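Local coordinates for protein erythropoietin (PDB 1EER) that acts as the hormone that regulates red-cell production, binding and dimerizing its receptor so that JAK2 is activated and the downstream effectors STAT1 and STAT3 are switched on, at residues A[10-15]-A[152-157]; A[31-36]-A[89-94]; A[68-73]-A[100-105]. The protein carries 5 engineered substitutions. All blocks are in the same frame, centred on the assembly; numbering follows the deposited sequence.

Interaction 1: A[10-15]-A[152-157]; sequences RVLERY and KLKLYT
Leu-12 reaches from helix 9-25 to helix 138-161 and meets three side chains there, each from a different direction. Its CG stands anti to the backbone N (chi1 168°), which sends both methyls across the gap. CD1 runs past Leu-153, the two leucines sliding by each other in opposite senses, with CD1 3.9 Å from Leu-153 CD2. CD2 is the busier branch: it meets Thr-157 tip to tip, 3.9 Å from the methyl CG2, and lies obliquely across Lys-154, 3.9 Å from the methylene CD.

Each partner suits its place. Lys-154 leaves its backbone beside the contact, but bends at chi2 and chi3 bring the aliphatic middle of the chain against Leu-12, while NZ continues on, 6.4 Å from Glu-13 OE1 and not in contact with it. Thr-157 hands its methyl to the leucine and places its hydroxyl 3.2 Å from Leu-153 O, to which OG1 donates from above the carbonyl plane; that oxygen also accepts Thr-157 N. A threonine can therefore sit buried with its polar atom engaged inside its own helix.

The two helix segments run antiparallel, at 173°, with axes 11.7 Å apart. Between these segments the contact is purely apolar, so cohesion probably rests on van der Waals packing of aliphatic groups and the burial of apolar surface.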
ATOM      1  N   ARG A  10       0.873  -7.292  -2.053  1.00 26.79           N
ATOM      2  CA  ARG A  10       1.945  -6.302  -2.148  1.00 25.69           C
ATOM      3  C   ARG A  10       1.982  -5.609  -3.501  1.00 24.29           C
ATOM      4  O   ARG A  10       2.336  -4.429  -3.598  1.00 20.68           O
ATOM      5  CB  ARG A  10       3.308  -6.960  -1.897  1.00 33.46           C
ATOM      6  CG  ARG A  10       3.472  -7.669  -0.553  1.00 37.08           C
ATOM      7  CD  ARG A  10       2.305  -7.445   0.389  1.00 40.44           C
ATOM      8  NE  ARG A  10       2.665  -6.616   1.533  1.00 48.51           N
ATOM      9  CZ  ARG A  10       1.777  -6.025   2.327  1.00 52.47           C
ATOM     10  NH1 ARG A  10       0.477  -6.173   2.099  1.00 51.87           N
ATOM     11  NH2 ARG A  10       2.190  -5.284   3.348  1.00 49.61           N
ATOM     12  N   VAL A  11       1.634  -6.352  -4.546  1.00 23.69           N
ATOM     13  CA  VAL A  11       1.631  -5.798  -5.888  1.00 22.46           C
ATOM     14  C   VAL A  11       0.540  -4.746  -6.005  1.00 21.89           C
ATOM     15  O   VAL A  11       0.792  -3.631  -6.459  1.00 25.36           O
ATOM     16  CB  VAL A  11       1.412  -6.901  -6.954  1.00 23.24           C
ATOM     17  CG1 VAL A  11       1.366  -6.282  -8.365  1.00 21.79           C
ATOM     18  CG2 VAL A  11       2.532  -7.932  -6.858  1.00 19.54           C
ATOM     19  N   LEU A  12      -0.671  -5.092  -5.584  1.00 21.74           N
ATOM     20  CA  LEU A  12      -1.775  -4.149  -5.661  1.00 18.14           C
ATOM     21  C   LEU A  12      -1.588  -3.012  -4.666  1.00 18.25           C
ATOM     22  O   LEU A  12      -1.903  -1.858  -4.956  1.00 20.54           O
ATOM     23  CB  LEU A  12      -3.095  -4.868  -5.394  1.00 16.78           C
ATOM     24  CG  LEU A  12      -4.314  -3.971  -5.166  1.00 15.28           C
ATOM     25  CD1 LEU A  12      -4.410  -2.906  -6.258  1.00 20.02           C
ATOM     26  CD2 LEU A  12      -5.555  -4.838  -5.146  1.00 16.13           C
ATOM     27  N   GLU A  13      -1.053  -3.346  -3.496  1.00 20.29           N
ATOM     28  CA  GLU A  13      -0.832  -2.367  -2.441  1.00 16.51           C
ATOM     29  C   GLU A  13       0.045  -1.193  -2.842  1.00 20.98           C
ATOM     30  O   GLU A  13      -0.127  -0.088  -2.323  1.00 13.24           O
ATOM     31  CB  GLU A  13      -0.220  -3.041  -1.214  1.00 23.48           C
ATOM     32  CG  GLU A  13       0.052  -2.079  -0.073  1.00 28.63           C
ATOM     33  CD  GLU A  13       0.004  -2.753   1.291  1.00 38.78           C
ATOM     34  OE1 GLU A  13      -1.091  -3.199   1.714  1.00 36.99           O
ATOM     35  OE2 GLU A  13       1.067  -2.831   1.941  1.00 35.31           O
ATOM     36  N   ARG A  14       0.996  -1.427  -3.747  1.00 22.86           N
ATOM     37  CA  ARG A  14       1.882  -0.358  -4.189  1.00 17.20           C
ATOM     38  C   ARG A  14       1.062   0.832  -4.667  1.00 13.15           C
ATOM     39  O   ARG A  14       1.345   1.983  -4.330  1.00 16.35           O
ATOM     40  CB  ARG A  14       2.787  -0.841  -5.323  1.00 16.98           C
ATOM     41  CG  ARG A  14       3.815   0.198  -5.743  1.00 23.81           C
ATOM     42  CD  ARG A  14       4.287  -0.014  -7.174  1.00 28.52           C
ATOM     43  NE  ARG A  14       4.780   1.230  -7.755  1.00 30.19           N
ATOM     44  CZ  ARG A  14       5.148   1.369  -9.023  1.00 24.07           C
ATOM     45  NH1 ARG A  14       5.080   0.336  -9.849  1.00 21.85           N
ATOM     46  NH2 ARG A  14       5.569   2.547  -9.468  1.00 25.89           N
ATOM     47  N   TYR A  15       0.035   0.545  -5.450  1.00 15.68           N
ATOM     48  CA  TYR A  15      -0.812   1.596  -5.993  1.00 20.76           C
ATOM     49  C   TYR A  15      -1.714   2.238  -4.938  1.00 18.45           C
ATOM     50  O   TYR A  15      -1.910   3.452  -4.936  1.00 17.63           O
ATOM     51  CB  TYR A  15      -1.628   1.024  -7.155  1.00 17.80           C
ATOM     52  CG  TYR A  15      -0.738   0.400  -8.211  1.00 22.76           C
ATOM     53  CD1 TYR A  15       0.025   1.200  -9.067  1.00 22.03           C
ATOM     54  CD2 TYR A  15      -0.626  -0.985  -8.330  1.00 24.03           C
ATOM     55  CE1 TYR A  15       0.879   0.636 -10.014  1.00 23.19           C
ATOM     56  CE2 TYR A  15       0.223  -1.562  -9.272  1.00 19.88           C
ATOM     57  CZ  TYR A  15       0.973  -0.745 -10.111  1.00 26.23           C
ATOM     58  OH  TYR A  15       1.812  -1.307 -11.045  1.00 19.87           O
ATOM     59  N   LYS A 152     -13.876  -0.634  -3.461  1.00 15.49           N
ATOM     60  CA  LYS A 152     -14.446  -1.702  -4.262  1.00 16.25           C
ATOM     61  C   LYS A 152     -13.420  -2.424  -5.129  1.00 13.62           C
ATOM     62  O   LYS A 152     -13.572  -3.614  -5.401  1.00 17.75           O
ATOM     63  CB  LYS A 152     -15.602  -1.172  -5.117  1.00 15.71           C
ATOM     64  CG  LYS A 152     -15.202  -0.233  -6.223  1.00 20.58           C
ATOM     65  CD  LYS A 152     -16.422   0.197  -7.007  1.00 22.85           C
ATOM     66  CE  LYS A 152     -17.157   1.321  -6.291  1.00 20.48           C
ATOM     67  NZ  LYS A 152     -18.630   1.243  -6.487  1.00 29.99           N
ATOM     68  N   LEU A 153     -12.377  -1.724  -5.564  1.00 14.39           N
ATOM     69  CA  LEU A 153     -11.356  -2.394  -6.368  1.00 19.04           C
ATOM     70  C   LEU A 153     -10.703  -3.467  -5.501  1.00 14.56           C
ATOM     71  O   LEU A 153     -10.654  -4.644  -5.873  1.00 17.63           O
ATOM     72  CB  LEU A 153     -10.293  -1.407  -6.851  1.00 19.12           C
ATOM     73  CG  LEU A 153      -9.393  -2.008  -7.937  1.00 22.48           C
ATOM     74  CD1 LEU A 153      -9.019  -0.935  -8.933  1.00 23.53           C
ATOM     75  CD2 LEU A 153      -8.153  -2.614  -7.311  1.00 18.87           C
ATOM     76  N   LYS A 154     -10.218  -3.059  -4.335  1.00 15.44           N
ATOM     77  CA  LYS A 154      -9.588  -3.998  -3.418  1.00 21.14           C
ATOM     78  C   LYS A 154     -10.570  -5.102  -3.067  1.00 21.94           C
ATOM     79  O   LYS A 154     -10.213  -6.282  -3.092  1.00 22.75           O
ATOM     80  CB  LYS A 154      -9.120  -3.283  -2.142  1.00 15.75           C
ATOM     81  CG  LYS A 154      -8.445  -4.194  -1.128  1.00 22.38           C
ATOM     82  CD  LYS A 154      -7.395  -5.112  -1.771  1.00 27.60           C
ATOM     83  CE  LYS A 154      -6.238  -5.417  -0.812  1.00 28.02           C
ATOM     84  NZ  LYS A 154      -5.581  -6.731  -1.070  1.00 23.20           N
ATOM     85  N   LEU A 155     -11.809  -4.720  -2.754  1.00 21.67           N
ATOM     86  CA  LEU A 155     -12.842  -5.690  -2.395  1.00 21.71           C
ATOM     87  C   LEU A 155     -13.077  -6.708  -3.502  1.00 20.90           C
ATOM     88  O   LEU A 155     -13.111  -7.915  -3.252  1.00 24.04           O
ATOM     89  CB  LEU A 155     -14.160  -4.980  -2.067  1.00 23.06           C
ATOM     90  CG  LEU A 155     -14.230  -4.273  -0.706  1.00 25.52           C
ATOM     91  CD1 LEU A 155     -15.595  -3.611  -0.554  1.00 26.69           C
ATOM     92  CD2 LEU A 155     -13.975  -5.260   0.430  1.00 22.89           C
ATOM     93  N   TYR A 156     -13.248  -6.222  -4.726  1.00 20.07           N
ATOM     94  CA  TYR A 156     -13.466  -7.113  -5.850  1.00 17.14           C
ATOM     95  C   TYR A 156     -12.255  -8.050  -6.021  1.00 23.04           C
ATOM     96  O   TYR A 156     -12.405  -9.273  -6.124  1.00 21.83           O
ATOM     97  CB  TYR A 156     -13.683  -6.302  -7.131  1.00 20.06           C
ATOM     98  CG  TYR A 156     -13.535  -7.146  -8.369  1.00 22.63           C
ATOM     99  CD1 TYR A 156     -14.457  -8.151  -8.653  1.00 26.62           C
ATOM    100  CD2 TYR A 156     -12.436  -7.002  -9.214  1.00 16.20           C
ATOM    101  CE1 TYR A 156     -14.290  -8.998  -9.736  1.00 22.05           C
ATOM    102  CE2 TYR A 156     -12.262  -7.849 -10.302  1.00 19.50           C
ATOM    103  CZ  TYR A 156     -13.194  -8.847 -10.552  1.00 18.54           C
ATOM    104  OH  TYR A 156     -13.039  -9.714 -11.604  1.00 28.09           O
ATOM    105  N   THR A 157     -11.056  -7.469  -6.042  1.00 21.59           N
ATOM    106  CA  THR A 157      -9.831  -8.248  -6.210  1.00 23.53           C
ATOM    107  C   THR A 157      -9.652  -9.326  -5.137  1.00 23.96           C
ATOM    108  O   THR A 157      -9.200 -10.428  -5.431  1.00 25.29           O
ATOM    109  CB  THR A 157      -8.594  -7.339  -6.195  1.00 23.87           C
ATOM    110  OG1 THR A 157      -8.574  -6.527  -7.378  1.00 27.25           O
ATOM    111  CG2 THR A 157      -7.339  -8.173  -6.152  1.00 35.38           C
TER

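Interaction 2: A[31-36]-A[89-94]; sequences EHCSLN and EPLQLH
A disulfide sulfur packed against a leucine methyl is the distinctive feature here: Cys-33 SG lies 4.3 Å from Leu-91 CD1. The sulfur is already bonded to Cys-29 SG, closing a small loop of five residues, and a half-cystine of this kind has no thiol proton to offer. It behaves as a bulky, polarizable and largely apolar group, well suited to a buried position beside a branched hydrocarbon.

Leu-91 supplies the other half of the contact from the N-terminal part of helix 91-111. Its side chain points toward the 31-36 segment, and with CD1 anti to CA (chi2 -179°), that methyl is carried outward to the sulfur. The same methyl lies 4.5 Å from His-32 O, a loose van der Waals approach. The backbones themselves stay well apart, Cys-33 CA and Leu-91 CA being 8.3 Å from each other, and the contact is correspondingly small, with 75 Å² buried in all.

His-32 sets off toward the helix, but its imidazole swings away. There ND1 is hydrogen-bonded to Cys-29 O, and the ring meets that of Trp-88, their planes inclined by about 20°. Just beyond the cysteine, Ser-34 OG accepts from Asn-36 N at 2.9 Å, forming an ST turn; serine's short hydroxyl suits this tight bend at an exposed site.

Around the contact, backbone hydrogen bonds tie Cys-33 to Phe-138 and Leu-35 to Asp-136, joining this segment to the neighbouring strand 133-137 and the start of helix 138-161. Leu-91 also packs on Phe-138 and Phe-142 of that helix and on Leu-81 of helix 56-82, so the disulfide sulfur joins a cluster of apolar side chains from three helices near one end of the bundle.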
ATOM      1  N   GLU A  31      -6.299  27.097  -2.868  1.00 37.95           N
ATOM      2  CA  GLU A  31      -6.971  27.639  -4.043  1.00 40.95           C
ATOM      3  C   GLU A  31      -6.127  27.390  -5.285  1.00 42.27           C
ATOM      4  O   GLU A  31      -6.410  27.930  -6.353  1.00 44.93           O
ATOM      5  CB  GLU A  31      -7.180  29.150  -3.880  1.00 41.98           C
ATOM      6  CG  GLU A  31      -8.342  29.541  -2.974  1.00 42.53           C
ATOM      7  CD  GLU A  31      -9.623  29.814  -3.746  1.00 46.84           C
ATOM      8  OE1 GLU A  31     -10.403  28.860  -3.953  1.00 45.17           O
ATOM      9  OE2 GLU A  31      -9.849  30.979  -4.146  1.00 46.32           O
ATOM     10  N   HIS A  32      -5.094  26.567  -5.143  1.00 42.14           N
ATOM     11  CA  HIS A  32      -4.185  26.281  -6.244  1.00 39.50           C
ATOM     12  C   HIS A  32      -4.462  24.946  -6.920  1.00 37.04           C
ATOM     13  O   HIS A  32      -3.620  24.449  -7.670  1.00 34.21           O
ATOM     14  CB  HIS A  32      -2.739  26.286  -5.733  1.00 45.48           C
ATOM     15  CG  HIS A  32      -2.460  27.311  -4.673  1.00 48.40           C
ATOM     16  ND1 HIS A  32      -2.193  26.975  -3.362  1.00 50.09           N
ATOM     17  CD2 HIS A  32      -2.370  28.661  -4.739  1.00 47.65           C
ATOM     18  CE1 HIS A  32      -1.952  28.071  -2.666  1.00 44.49           C
ATOM     19  NE2 HIS A  32      -2.052  29.108  -3.477  1.00 53.12           N
ATOM     20  N   CYS A  33      -5.638  24.372  -6.676  1.00 34.80           N
ATOM     21  CA  CYS A  33      -5.962  23.064  -7.246  1.00 34.64           C
ATOM     22  C   CYS A  33      -7.247  22.905  -8.055  1.00 31.46           C
ATOM     23  O   CYS A  33      -7.712  21.777  -8.225  1.00 35.61           O
ATOM     24  CB  CYS A  33      -5.995  22.009  -6.142  1.00 36.94           C
ATOM     25  SG  CYS A  33      -4.404  21.591  -5.365  1.00 39.97           S
ATOM     26  N   SER A  34      -7.833  23.991  -8.549  1.00 25.59           N
ATOM     27  CA  SER A  34      -9.057  23.850  -9.331  1.00 21.56           C
ATOM     28  C   SER A  34      -8.781  23.178 -10.664  1.00 19.87           C
ATOM     29  O   SER A  34      -7.729  23.381 -11.258  1.00 20.91           O
ATOM     30  CB  SER A  34      -9.699  25.207  -9.597  1.00 25.18           C
ATOM     31  OG  SER A  34     -10.834  25.056 -10.435  1.00 26.12           O
ATOM     32  N   LEU A  35      -9.733  22.368 -11.116  1.00 22.68           N
ATOM     33  CA  LEU A  35      -9.630  21.676 -12.396  1.00 27.22           C
ATOM     34  C   LEU A  35     -10.263  22.609 -13.430  1.00 35.80           C
ATOM     35  O   LEU A  35     -10.180  22.383 -14.643  1.00 34.43           O
ATOM     36  CB  LEU A  35     -10.398  20.349 -12.358  1.00 25.24           C
ATOM     37  CG  LEU A  35      -9.793  19.162 -11.594  1.00 19.53           C
ATOM     38  CD1 LEU A  35     -10.838  18.067 -11.461  1.00 15.57           C
ATOM     39  CD2 LEU A  35      -8.570  18.631 -12.323  1.00 16.00           C
ATOM     40  N   ASN A  36     -10.897  23.664 -12.929  1.00 38.03           N
ATOM     41  CA  ASN A  36     -11.550  24.657 -13.770  1.00 39.37           C
ATOM     42  C   ASN A  36     -12.602  24.050 -14.690  1.00 38.51           C
ATOM     43  O   ASN A  36     -12.712  24.422 -15.858  1.00 40.25           O
ATOM     44  CB  ASN A  36     -10.503  25.406 -14.589  1.00 41.95           C
ATOM     45  CG  ASN A  36      -9.739  26.414 -13.760  1.00 38.38           C
ATOM     46  OD1 ASN A  36      -8.522  26.327 -13.627  1.00 43.43           O
ATOM     47  ND2 ASN A  36     -10.455  27.377 -13.194  1.00 43.35           N
ATOM     48  N   GLU A  89       2.857  22.785  -7.433  1.00 37.88           N
ATOM     49  CA  GLU A  89       4.000  22.047  -7.948  1.00 39.74           C
ATOM     50  C   GLU A  89       3.927  20.541  -7.662  1.00 37.59           C
ATOM     51  O   GLU A  89       4.464  19.734  -8.429  1.00 45.93           O
ATOM     52  CB  GLU A  89       5.282  22.612  -7.328  1.00 47.84           C
ATOM     53  CG  GLU A  89       6.554  21.870  -7.715  1.00 61.24           C
ATOM     54  CD  GLU A  89       7.387  22.636  -8.734  1.00 68.66           C
ATOM     55  OE1 GLU A  89       6.793  23.286  -9.624  1.00 69.23           O
ATOM     56  OE2 GLU A  89       8.635  22.587  -8.647  1.00 71.42           O
ATOM     57  N   PRO A  90       3.281  20.140  -6.549  1.00 34.40           N
ATOM     58  CA  PRO A  90       3.185  18.713  -6.223  1.00 28.58           C
ATOM     59  C   PRO A  90       2.318  17.884  -7.160  1.00 27.81           C
ATOM     60  O   PRO A  90       2.595  16.710  -7.397  1.00 29.62           O
ATOM     61  CB  PRO A  90       2.629  18.702  -4.795  1.00 33.31           C
ATOM     62  CG  PRO A  90       2.718  20.125  -4.307  1.00 27.64           C
ATOM     63  CD  PRO A  90       2.634  20.973  -5.519  1.00 29.77           C
ATOM     64  N   LEU A  91       1.271  18.501  -7.691  1.00 29.73           N
ATOM     65  CA  LEU A  91       0.327  17.823  -8.575  1.00 27.01           C
ATOM     66  C   LEU A  91       0.898  16.949  -9.688  1.00 26.13           C
ATOM     67  O   LEU A  91       0.450  15.825  -9.885  1.00 23.94           O
ATOM     68  CB  LEU A  91      -0.619  18.846  -9.206  1.00 22.79           C
ATOM     69  CG  LEU A  91      -1.758  19.362  -8.330  1.00 22.69           C
ATOM     70  CD1 LEU A  91      -2.605  20.335  -9.121  1.00 23.24           C
ATOM     71  CD2 LEU A  91      -2.593  18.204  -7.836  1.00 18.11           C
ATOM     72  N   GLN A  92       1.883  17.464 -10.416  1.00 32.70           N
ATOM     73  CA  GLN A  92       2.454  16.729 -11.542  1.00 29.42           C
ATOM     74  C   GLN A  92       2.810  15.262 -11.333  1.00 27.18           C
ATOM     75  O   GLN A  92       2.274  14.394 -12.026  1.00 25.08           O
ATOM     76  CB  GLN A  92       3.680  17.462 -12.094  1.00 30.27           C
ATOM     77  CG  GLN A  92       4.074  17.012 -13.505  1.00 23.70           C
ATOM     78  CD  GLN A  92       2.963  17.212 -14.528  1.00 24.02           C
ATOM     79  OE1 GLN A  92       2.392  16.249 -15.046  1.00 24.19           O
ATOM     80  NE2 GLN A  92       2.657  18.467 -14.825  1.00 32.51           N
ATOM     81  N   LEU A  93       3.706  14.972 -10.393  1.00 27.25           N
ATOM     82  CA  LEU A  93       4.120  13.588 -10.180  1.00 28.77           C
ATOM     83  C   LEU A  93       3.004  12.664  -9.742  1.00 25.48           C
ATOM     84  O   LEU A  93       2.960  11.515 -10.172  1.00 29.39           O
ATOM     85  CB  LEU A  93       5.277  13.503  -9.180  1.00 32.87           C
ATOM     86  CG  LEU A  93       5.269  14.410  -7.953  1.00 39.23           C
ATOM     87  CD1 LEU A  93       6.051  13.727  -6.839  1.00 40.36           C
ATOM     88  CD2 LEU A  93       5.878  15.774  -8.302  1.00 43.32           C
ATOM     89  N   HIS A  94       2.101  13.162  -8.900  1.00 25.14           N
ATOM     90  CA  HIS A  94       0.989  12.346  -8.423  1.00 21.78           C
ATOM     91  C   HIS A  94       0.091  11.978  -9.592  1.00 18.06           C
ATOM     92  O   HIS A  94      -0.441  10.876  -9.647  1.00 22.28           O
ATOM     93  CB  HIS A  94       0.178  13.092  -7.357  1.00 18.48           C
ATOM     94  CG  HIS A  94       0.952  13.385  -6.109  1.00 24.41           C
ATOM     95  ND1 HIS A  94       1.339  12.402  -5.224  1.00 25.55           N
ATOM     96  CD2 HIS A  94       1.420  14.552  -5.603  1.00 25.72           C
ATOM     97  CE1 HIS A  94       2.015  12.950  -4.228  1.00 25.99           C
ATOM     98  NE2 HIS A  94       2.078  14.253  -4.434  1.00 24.74           N
TER

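Interaction 3: A[68-73]-A[100-105]; sequences ALLSEA and SGLRSL
Leu-102 projects from helix 91-111 onto helix 56-82, where Leu-70 and Ser-71 receive it. The six residues begin with Ser-100 and Gly-101, which lie on another side of the helix; Gly-101 CA instead packs on the ring of Tyr-15 of helix 9-25.

At Leu-102 the side chain points at the other segment, CG lying anti to its own carbonyl carbon (chi1 -83°). The two methyls then go to different partners. CD1 comes down on the backbone of helix 56-82, 3.7 Å from Ser-71 CA and 3.9 Å from Leu-70 O, while CD2 meets Leu-70 CD1 at 4.1 Å, the two leucine side chains crossing at about a right angle. CB of Leu-102 lies 3.9 Å from Ser-71 OG. A small residue is apt at 71, because it lets a methyl settle against the main chain and brings the CA atoms of Ser-71 and Leu-102 to 6.2 Å. Its OG is hydrogen-bonded to Leu-67 O, one turn back, which satisfies the hydroxyl inside its own helix, beside an apolar neighbour.

Next comes Arg-103, turned away from helix 56-82; its salt bridge is made outside these two segments, to an acidic side chain of another protein chain. Ser-104 and Leu-105 then face helix 9-25, packing on Tyr-15. Helix 138-161 flanks the contact, with Phe-148 against Leu-70, Tyr-145 against Leu-102 and Leu-149 against Leu-105; four helices thus converge here in the bundle core.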
ATOM      1  N   ALA A  68     -12.430   2.502 -15.614  1.00 15.53           N
ATOM      2  CA  ALA A  68     -12.344   3.097 -16.944  1.00 18.08           C
ATOM      3  C   ALA A  68     -12.668   4.587 -16.876  1.00 16.19           C
ATOM      4  O   ALA A  68     -11.957   5.412 -17.442  1.00 15.71           O
ATOM      5  CB  ALA A  68     -13.305   2.392 -17.887  1.00 16.44           C
ATOM      6  N   LEU A  69     -13.743   4.930 -16.171  1.00 16.27           N
ATOM      7  CA  LEU A  69     -14.166   6.319 -16.024  1.00 14.70           C
ATOM      8  C   LEU A  69     -13.085   7.089 -15.286  1.00 14.52           C
ATOM      9  O   LEU A  69     -12.771   8.233 -15.629  1.00 16.67           O
ATOM     10  CB  LEU A  69     -15.499   6.360 -15.259  1.00 20.80           C
ATOM     11  CG  LEU A  69     -16.081   7.614 -14.597  1.00 21.57           C
ATOM     12  CD1 LEU A  69     -15.872   8.837 -15.451  1.00 28.00           C
ATOM     13  CD2 LEU A  69     -17.566   7.383 -14.363  1.00 20.02           C
ATOM     14  N   LEU A  70     -12.516   6.437 -14.274  1.00 16.18           N
ATOM     15  CA  LEU A  70     -11.446   7.000 -13.454  1.00 14.47           C
ATOM     16  C   LEU A  70     -10.232   7.339 -14.321  1.00 14.11           C
ATOM     17  O   LEU A  70      -9.652   8.421 -14.206  1.00 19.43           O
ATOM     18  CB  LEU A  70     -11.038   5.995 -12.365  1.00 15.69           C
ATOM     19  CG  LEU A  70     -10.975   6.450 -10.896  1.00 22.86           C
ATOM     20  CD1 LEU A  70     -10.196   5.430 -10.079  1.00 19.85           C
ATOM     21  CD2 LEU A  70     -10.320   7.818 -10.772  1.00 20.81           C
ATOM     22  N   SER A  71      -9.845   6.406 -15.181  1.00 18.50           N
ATOM     23  CA  SER A  71      -8.706   6.623 -16.070  1.00 21.28           C
ATOM     24  C   SER A  71      -8.942   7.867 -16.926  1.00 20.54           C
ATOM     25  O   SER A  71      -8.041   8.688 -17.114  1.00 24.29           O
ATOM     26  CB  SER A  71      -8.504   5.412 -16.983  1.00 18.74           C
ATOM     27  OG  SER A  71      -8.143   4.262 -16.243  1.00 19.60           O
ATOM     28  N   GLU A  72     -10.160   8.000 -17.440  1.00 24.33           N
ATOM     29  CA  GLU A  72     -10.509   9.140 -18.279  1.00 25.11           C
ATOM     30  C   GLU A  72     -10.465  10.422 -17.462  1.00 24.93           C
ATOM     31  O   GLU A  72     -10.055  11.473 -17.966  1.00 24.00           O
ATOM     32  CB  GLU A  72     -11.910   8.971 -18.872  1.00 27.42           C
ATOM     33  CG  GLU A  72     -12.110   7.712 -19.697  1.00 35.84           C
ATOM     34  CD  GLU A  72     -13.566   7.505 -20.090  1.00 37.99           C
ATOM     35  OE1 GLU A  72     -14.238   8.505 -20.413  1.00 42.16           O
ATOM     36  OE2 GLU A  72     -14.039   6.348 -20.074  1.00 40.42           O
ATOM     37  N   ALA A  73     -10.890  10.331 -16.203  1.00 21.06           N
ATOM     38  CA  ALA A  73     -10.893  11.494 -15.327  1.00 18.49           C
ATOM     39  C   ALA A  73      -9.463  11.965 -15.083  1.00 19.28           C
ATOM     40  O   ALA A  73      -9.151  13.153 -15.172  1.00 16.98           O
ATOM     41  CB  ALA A  73     -11.557  11.152 -14.017  1.00 20.75           C
ATOM     42  N   SER A 100      -0.021   6.327 -14.765  1.00 15.61           N
ATOM     43  CA  SER A 100       0.824   5.147 -14.862  1.00 17.16           C
ATOM     44  C   SER A 100       0.229   3.979 -14.088  1.00 18.13           C
ATOM     45  O   SER A 100       0.143   2.857 -14.597  1.00 17.01           O
ATOM     46  CB  SER A 100       2.216   5.473 -14.318  1.00 17.35           C
ATOM     47  OG  SER A 100       2.974   4.292 -14.145  1.00 36.94           O
ATOM     48  N   GLY A 101      -0.179   4.251 -12.849  1.00 17.54           N
ATOM     49  CA  GLY A 101      -0.766   3.220 -12.011  1.00 18.01           C
ATOM     50  C   GLY A 101      -2.077   2.673 -12.551  1.00 16.67           C
ATOM     51  O   GLY A 101      -2.273   1.456 -12.586  1.00 17.39           O
ATOM     52  N   LEU A 102      -2.974   3.569 -12.970  1.00 20.73           N
ATOM     53  CA  LEU A 102      -4.272   3.164 -13.509  1.00 18.64           C
ATOM     54  C   LEU A 102      -4.082   2.293 -14.738  1.00 14.14           C
ATOM     55  O   LEU A 102      -4.838   1.351 -14.973  1.00 12.24           O
ATOM     56  CB  LEU A 102      -5.124   4.396 -13.853  1.00 16.23           C
ATOM     57  CG  LEU A 102      -5.876   5.012 -12.663  1.00 17.60           C
ATOM     58  CD1 LEU A 102      -6.582   6.285 -13.083  1.00 15.53           C
ATOM     59  CD2 LEU A 102      -6.885   4.012 -12.125  1.00 16.17           C
ATOM     60  N   ARG A 103      -3.048   2.596 -15.515  1.00 18.28           N
ATOM     61  CA  ARG A 103      -2.778   1.820 -16.718  1.00 22.64           C
ATOM     62  C   ARG A 103      -2.393   0.396 -16.336  1.00 18.33           C
ATOM     63  O   ARG A 103      -2.839  -0.567 -16.960  1.00 19.04           O
ATOM     64  CB  ARG A 103      -1.657   2.469 -17.540  1.00 21.29           C
ATOM     65  CG  ARG A 103      -1.470   1.846 -18.924  1.00 22.89           C
ATOM     66  CD  ARG A 103      -0.188   2.334 -19.614  1.00 19.05           C
ATOM     67  NE  ARG A 103      -0.311   3.701 -20.112  1.00 16.49           N
ATOM     68  CZ  ARG A 103       0.360   4.735 -19.624  1.00 12.78           C
ATOM     69  NH1 ARG A 103       1.208   4.561 -18.622  1.00 16.61           N
ATOM     70  NH2 ARG A 103       0.166   5.949 -20.118  1.00 20.36           N
ATOM     71  N   SER A 104      -1.571   0.264 -15.301  1.00 18.52           N
ATOM     72  CA  SER A 104      -1.139  -1.051 -14.851  1.00 17.44           C
ATOM     73  C   SER A 104      -2.310  -1.826 -14.252  1.00 19.56           C
ATOM     74  O   SER A 104      -2.514  -3.007 -14.556  1.00 18.14           O
ATOM     75  CB  SER A 104      -0.021  -0.903 -13.824  1.00 16.31           C
ATOM     76  OG  SER A 104       1.102  -0.261 -14.403  1.00 16.95           O
ATOM     77  N   LEU A 105      -3.092  -1.153 -13.416  1.00 19.37           N
ATOM     78  CA  LEU A 105      -4.240  -1.785 -12.780  1.00 16.69           C
ATOM     79  C   LEU A 105      -5.235  -2.286 -13.817  1.00 18.19           C
ATOM     80  O   LEU A 105      -5.799  -3.371 -13.664  1.00 22.06           O
ATOM     81  CB  LEU A 105      -4.914  -0.797 -11.818  1.00 15.57           C
ATOM     82  CG  LEU A 105      -4.029  -0.426 -10.623  1.00 14.09           C
ATOM     83  CD1 LEU A 105      -4.603   0.782  -9.898  1.00 17.36           C
ATOM     84  CD2 LEU A 105      -3.919  -1.630  -9.688  1.00 17.52           C
TER

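The three contacts lie along one bundle of helices, typical of the four-helical cytokines. Interactions 1 and 3 have centres 13 Å apart and touch directly: Leu-12 CD1 packs 3.7 Å from Leu-105 CD2, and Tyr-15 CD2 lies 3.6 Å from the same methyl, so they form one continuous core. Interaction 2 sits farther along, its centre 18 Å from that of interaction 3 and 25 Å from that of interaction 1, touching neither, though it shares helix 91-111 with interaction 3. Other protein chains of the assembly contact residues of interactions 1 and 3, such as Arg-14 and Arg-103, consistent with receptor binding, whereas none touches the segments of interaction 2.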